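Local coordinates for LRR receptor-like serine/threonine-protein kinase RGI3 (Arabidopsis thaliana, PDB 5HZ0), which acts as a cell-surface receptor for RGF peptide hormones, which maintain the root stem cell niche, and pairs with SERK co-receptors once the peptide is bound, at residues S74-K85 / L97-L108. The protein carries 5 engineered substitutions. Sequence-based numbering, arbitrary orientation.
Sequences SGDIPVEIFRLK and LEGHIPMEIGNL
The phenyl ring of Phe-82 is wedged between the two segments and meets Ile-105 with one face: the backbone N of Ile-105 sits over that face near the rim, and its CA makes an off-centre CH-pi contact 4.1 Å from the ring centroid. CG2 of Ile-81, from the ring's own segment, covers the middle of the opposite face. At the edge, in the ring plane, lies CD1 of Leu-108, 3.8 Å from Phe-82 CD1. Pro-102 crosses the Phe-82 side chain at about a right angle, and its CB, CG and CD all lie close to Phe-82 CE2. CD1 of Ile-105 reaches Phe-82 CE1, its CG1 lying anti to the backbone N (chi1 -177°), and the two side chains cross at a slant. Leu-108 also sends CD2 in among the carbonyl oxygens of Phe-82 and Leu-84. Farther out, Val-79 CG2 lies against CB, CG and CD of Glu-104, whose chain bends at chi2 (73°) and so folds CD back beside that methyl, while the CD and CE methylenes of Lys-85 pass the carbonyl O of Asn-107.

At the other end the backbones take over. Glu-98 N donates a nearly straight hydrogen bond (170°) to Gly-75 O, 2.9 Å away, approaching from above the carbonyl plane. Asp-76 CA points its hydrogen at Glu-98 O, 3.4 Å away, in a CA-H...O contact. CD2 of Leu-97 fills in beside the carbonyls of Ser-74 and Gly-75.

Equivalent loops and 3-10 turns, 79-83 and 103-107, thus stack one repeat on the next, with the SGxIP and EGxIP sequences side by side, the arrangement of plant-type leucine-rich repeats in the extracellular solenoid of a receptor kinase.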
loop_
_atom_site.group_PDB
_atom_site.type_symbol
_atom_site.label_atom_id
_atom_site.label_comp_id
_atom_site.label_asym_id
_atom_site.label_seq_id
_atom_site.Cartn_x
_atom_site.Cartn_y
_atom_site.Cartn_z
ATOM N N SER A 74 15.464 -5.525 32.526
ATOM C CA SER A 74 16.647 -5.383 31.675
ATOM C C SER A 74 17.691 -6.425 32.034
ATOM O O SER A 74 17.426 -7.353 32.801
ATOM C CB SER A 74 17.282 -3.991 31.824
ATOM O OG SER A 74 16.301 -2.970 31.863
ATOM N N GLY A 75 18.877 -6.272 31.456
ATOM C CA GLY A 75 19.979 -7.163 31.751
ATOM C C GLY A 75 19.751 -8.518 31.128
ATOM O O GLY A 75 18.864 -8.679 30.287
ATOM N N ASP A 76 20.543 -9.499 31.539
ATOM C CA ASP A 76 20.435 -10.829 30.956
ATOM C C ASP A 76 19.262 -11.609 31.529
ATOM O O ASP A 76 18.558 -11.142 32.429
ATOM C CB ASP A 76 21.735 -11.613 31.167
ATOM C CG ASP A 76 22.879 -11.083 30.314
ATOM O OD1 ASP A 76 22.708 -10.017 29.689
ATOM O OD2 ASP A 76 23.944 -11.737 30.263
ATOM N N ILE A 77 19.058 -12.803 30.988
ATOM C CA ILE A 77 18.211 -13.784 31.629
ATOM C C ILE A 77 19.160 -14.614 32.474
ATOM O O ILE A 77 19.963 -15.372 31.934
ATOM C CB ILE A 77 17.551 -14.707 30.598
ATOM C CG1 ILE A 77 16.765 -13.886 29.572
ATOM C CG2 ILE A 77 16.669 -15.745 31.302
ATOM C CD1 ILE A 77 16.257 -14.696 28.400
ATOM N N PRO A 78 19.093 -14.455 33.802
ATOM C CA PRO A 78 20.053 -15.126 34.691
ATOM C C PRO A 78 20.053 -16.636 34.473
ATOM O O PRO A 78 18.974 -17.222 34.448
ATOM C CB PRO A 78 19.516 -14.796 36.083
ATOM C CG PRO A 78 18.781 -13.511 35.897
ATOM C CD PRO A 78 18.137 -13.618 34.547
ATOM N N VAL A 79 21.227 -17.242 34.300
ATOM C CA VAL A 79 21.336 -18.684 34.064
ATOM C C VAL A 79 20.785 -19.504 35.245
ATOM O O VAL A 79 20.382 -20.661 35.081
ATOM C CB VAL A 79 22.802 -19.110 33.778
ATOM C CG1 VAL A 79 23.598 -19.166 35.062
ATOM C CG2 VAL A 79 22.845 -20.458 33.113
ATOM N N GLU A 80 20.756 -18.888 36.424
ATOM C CA GLU A 80 20.225 -19.529 37.615
ATOM C C GLU A 80 18.720 -19.790 37.471
ATOM O O GLU A 80 18.171 -20.705 38.097
ATOM C CB GLU A 80 20.519 -18.680 38.854
ATOM C CG GLU A 80 21.997 -18.645 39.266
ATOM C CD GLU A 80 22.909 -17.938 38.260
ATOM O OE1 GLU A 80 22.397 -17.241 37.357
ATOM O OE2 GLU A 80 24.147 -18.088 38.371
ATOM N N ILE A 81 18.061 -18.990 36.632
ATOM C CA ILE A 81 16.656 -19.206 36.297
ATOM C C ILE A 81 16.464 -20.620 35.757
ATOM O O ILE A 81 15.414 -21.235 35.947
ATOM C CB ILE A 81 16.161 -18.169 35.259
ATOM C CG1 ILE A 81 15.178 -17.188 35.895
ATOM C CG2 ILE A 81 15.517 -18.840 34.046
ATOM C CD1 ILE A 81 14.699 -16.120 34.921
ATOM N N PHE A 82 17.504 -21.138 35.111
ATOM C CA PHE A 82 17.438 -22.449 34.480
ATOM C C PHE A 82 17.747 -23.593 35.438
ATOM O O PHE A 82 17.732 -24.763 35.047
ATOM C CB PHE A 82 18.345 -22.483 33.254
ATOM C CG PHE A 82 17.999 -21.436 32.249
ATOM C CD1 PHE A 82 16.820 -21.519 31.533
ATOM C CD2 PHE A 82 18.826 -20.351 32.043
ATOM C CE1 PHE A 82 16.481 -20.549 30.618
ATOM C CE2 PHE A 82 18.485 -19.378 31.130
ATOM C CZ PHE A 82 17.317 -19.479 30.412
ATOM N N ARG A 83 18.016 -23.245 36.694
ATOM C CA ARG A 83 18.161 -24.239 37.749
ATOM C C ARG A 83 16.804 -24.801 38.162
ATOM O O ARG A 83 16.734 -25.823 38.843
ATOM C CB ARG A 83 18.871 -23.642 38.967
ATOM C CG ARG A 83 20.305 -23.217 38.689
ATOM C CD ARG A 83 20.932 -22.517 39.887
ATOM N NE ARG A 83 22.372 -22.345 39.715
ATOM C CZ ARG A 83 23.147 -21.680 40.563
ATOM N NH1 ARG A 83 22.616 -21.117 41.640
ATOM N NH2 ARG A 83 24.448 -21.577 40.334
ATOM N N LEU A 84 15.721 -24.183 37.702
ATOM C CA LEU A 84 14.422 -24.586 38.199
ATOM C C LEU A 84 13.945 -25.723 37.323
ATOM O O LEU A 84 13.363 -25.504 36.271
ATOM C CB LEU A 84 13.444 -23.416 38.061
ATOM C CG LEU A 84 13.888 -22.054 38.590
ATOM C CD1 LEU A 84 12.827 -21.009 38.319
ATOM C CD2 LEU A 84 14.184 -22.136 40.064
ATOM N N LYS A 85 14.069 -26.940 37.837
ATOM C CA LYS A 85 13.877 -28.142 37.034
ATOM C C LYS A 85 12.386 -28.481 36.968
ATOM O O LYS A 85 11.959 -29.356 36.220
ATOM C CB LYS A 85 14.715 -29.290 37.633
ATOM C CG LYS A 85 14.694 -30.618 36.882
ATOM C CD LYS A 85 15.839 -30.752 35.886
ATOM C CE LYS A 85 15.734 -32.072 35.109
ATOM N NZ LYS A 85 15.390 -33.255 35.966
ATOM N N LEU A 97 14.967 -7.309 28.054
ATOM C CA LEU A 97 16.034 -8.283 28.235
ATOM C C LEU A 97 17.009 -8.381 27.076
ATOM O O LEU A 97 16.619 -8.358 25.911
ATOM C CB LEU A 97 15.418 -9.655 28.502
ATOM C CG LEU A 97 14.586 -9.608 29.778
ATOM C CD1 LEU A 97 13.518 -10.697 29.797
ATOM C CD2 LEU A 97 15.524 -9.711 30.974
ATOM N N GLU A 98 18.288 -8.487 27.410
ATOM C CA GLU A 98 19.314 -8.643 26.385
ATOM C C GLU A 98 20.202 -9.844 26.648
ATOM O O GLU A 98 20.032 -10.546 27.641
ATOM C CB GLU A 98 20.152 -7.376 26.257
ATOM C CG GLU A 98 20.447 -6.704 27.570
ATOM C CD GLU A 98 21.526 -5.636 27.439
ATOM O OE1 GLU A 98 21.656 -4.815 28.373
ATOM O OE2 GLU A 98 22.245 -5.621 26.408
ATOM N N GLY A 99 21.140 -10.085 25.741
ATOM C CA GLY A 99 22.013 -11.233 25.862
ATOM C C GLY A 99 21.554 -12.456 25.096
ATOM O O GLY A 99 20.580 -12.418 24.343
ATOM N N HIS A 100 22.297 -13.541 25.270
ATOM C CA HIS A 100 21.972 -14.822 24.663
ATOM C C HIS A 100 20.929 -15.589 25.452
ATOM O O HIS A 100 20.731 -15.363 26.650
ATOM C CB HIS A 100 23.226 -15.689 24.531
ATOM C CG HIS A 100 24.219 -15.169 23.546
ATOM N ND1 HIS A 100 24.683 -15.927 22.481
ATOM C CD2 HIS A 100 24.850 -13.977 23.448
ATOM C CE1 HIS A 100 25.548 -15.224 21.786
ATOM N NE2 HIS A 100 25.667 -14.027 22.346
ATOM N N ILE A 101 20.240 -16.486 24.759
ATOM C CA ILE A 101 19.501 -17.534 25.431
ATOM C C ILE A 101 20.571 -18.524 25.885
ATOM O O ILE A 101 21.302 -19.087 25.062
ATOM C CB ILE A 101 18.501 -18.186 24.483
ATOM C CG1 ILE A 101 17.394 -17.188 24.129
ATOM C CG2 ILE A 101 17.904 -19.429 25.112
ATOM C CD1 ILE A 101 16.690 -17.487 22.814
ATOM N N PRO A 102 20.722 -18.687 27.205
ATOM C CA PRO A 102 21.803 -19.535 27.718
ATOM C C PRO A 102 21.606 -20.983 27.282
ATOM O O PRO A 102 20.462 -21.396 27.105
ATOM C CB PRO A 102 21.641 -19.413 29.237
ATOM C CG PRO A 102 20.954 -18.084 29.428
ATOM C CD PRO A 102 20.003 -17.989 28.285
ATOM N N MET A 103 22.699 -21.721 27.099
ATOM C CA MET A 103 22.649 -23.146 26.763
ATOM C C MET A 103 21.875 -23.935 27.822
ATOM O O MET A 103 21.149 -24.891 27.517
ATOM C CB MET A 103 24.076 -23.692 26.651
ATOM C CG MET A 103 24.193 -25.137 26.160
ATOM S SD MET A 103 23.938 -25.335 24.378
ATOM C CE MET A 103 24.579 -26.996 24.114
ATOM N N GLU A 104 21.992 -23.496 29.070
ATOM C CA GLU A 104 21.397 -24.205 30.195
ATOM C C GLU A 104 19.864 -24.266 30.106
ATOM O O GLU A 104 19.216 -24.911 30.943
ATOM C CB GLU A 104 21.836 -23.588 31.525
ATOM C CG GLU A 104 23.323 -23.723 31.826
ATOM C CD GLU A 104 24.195 -22.817 30.969
ATOM O OE1 GLU A 104 23.686 -21.808 30.433
ATOM O OE2 GLU A 104 25.397 -23.124 30.823
ATOM N N ILE A 105 19.297 -23.577 29.111
ATOM C CA ILE A 105 17.883 -23.696 28.783
ATOM C C ILE A 105 17.525 -25.173 28.634
ATOM O O ILE A 105 16.448 -25.607 29.051
ATOM C CB ILE A 105 17.519 -22.937 27.476
ATOM C CG1 ILE A 105 16.015 -23.007 27.189
ATOM C CG2 ILE A 105 18.262 -23.508 26.272
ATOM C CD1 ILE A 105 15.210 -21.846 27.729
ATOM N N GLY A 106 18.451 -25.950 28.078
ATOM C CA GLY A 106 18.203 -27.358 27.827
ATOM C C GLY A 106 17.990 -28.166 29.091
ATOM O O GLY A 106 17.540 -29.306 29.030
ATOM N N ASN A 107 18.309 -27.579 30.239
ATOM C CA ASN A 107 18.158 -28.276 31.509
ATOM C C ASN A 107 16.745 -28.251 32.086
ATOM O O ASN A 107 16.450 -28.995 33.025
ATOM C CB ASN A 107 19.150 -27.749 32.545
ATOM C CG ASN A 107 20.512 -28.410 32.440
ATOM O OD1 ASN A 107 20.621 -29.588 32.099
ATOM N ND2 ASN A 107 21.560 -27.651 32.739
ATOM N N LEU A 108 15.854 -27.434 31.528
ATOM C CA LEU A 108 14.530 -27.385 32.107
ATOM C C LEU A 108 13.765 -28.462 31.387
ATOM O O LEU A 108 13.132 -28.210 30.366
ATOM C CB LEU A 108 13.860 -26.047 31.788
ATOM C CG LEU A 108 14.494 -24.729 32.221
ATOM C CD1 LEU A 108 13.629 -23.557 31.778
ATOM C CD2 LEU A 108 14.709 -24.696 33.713
#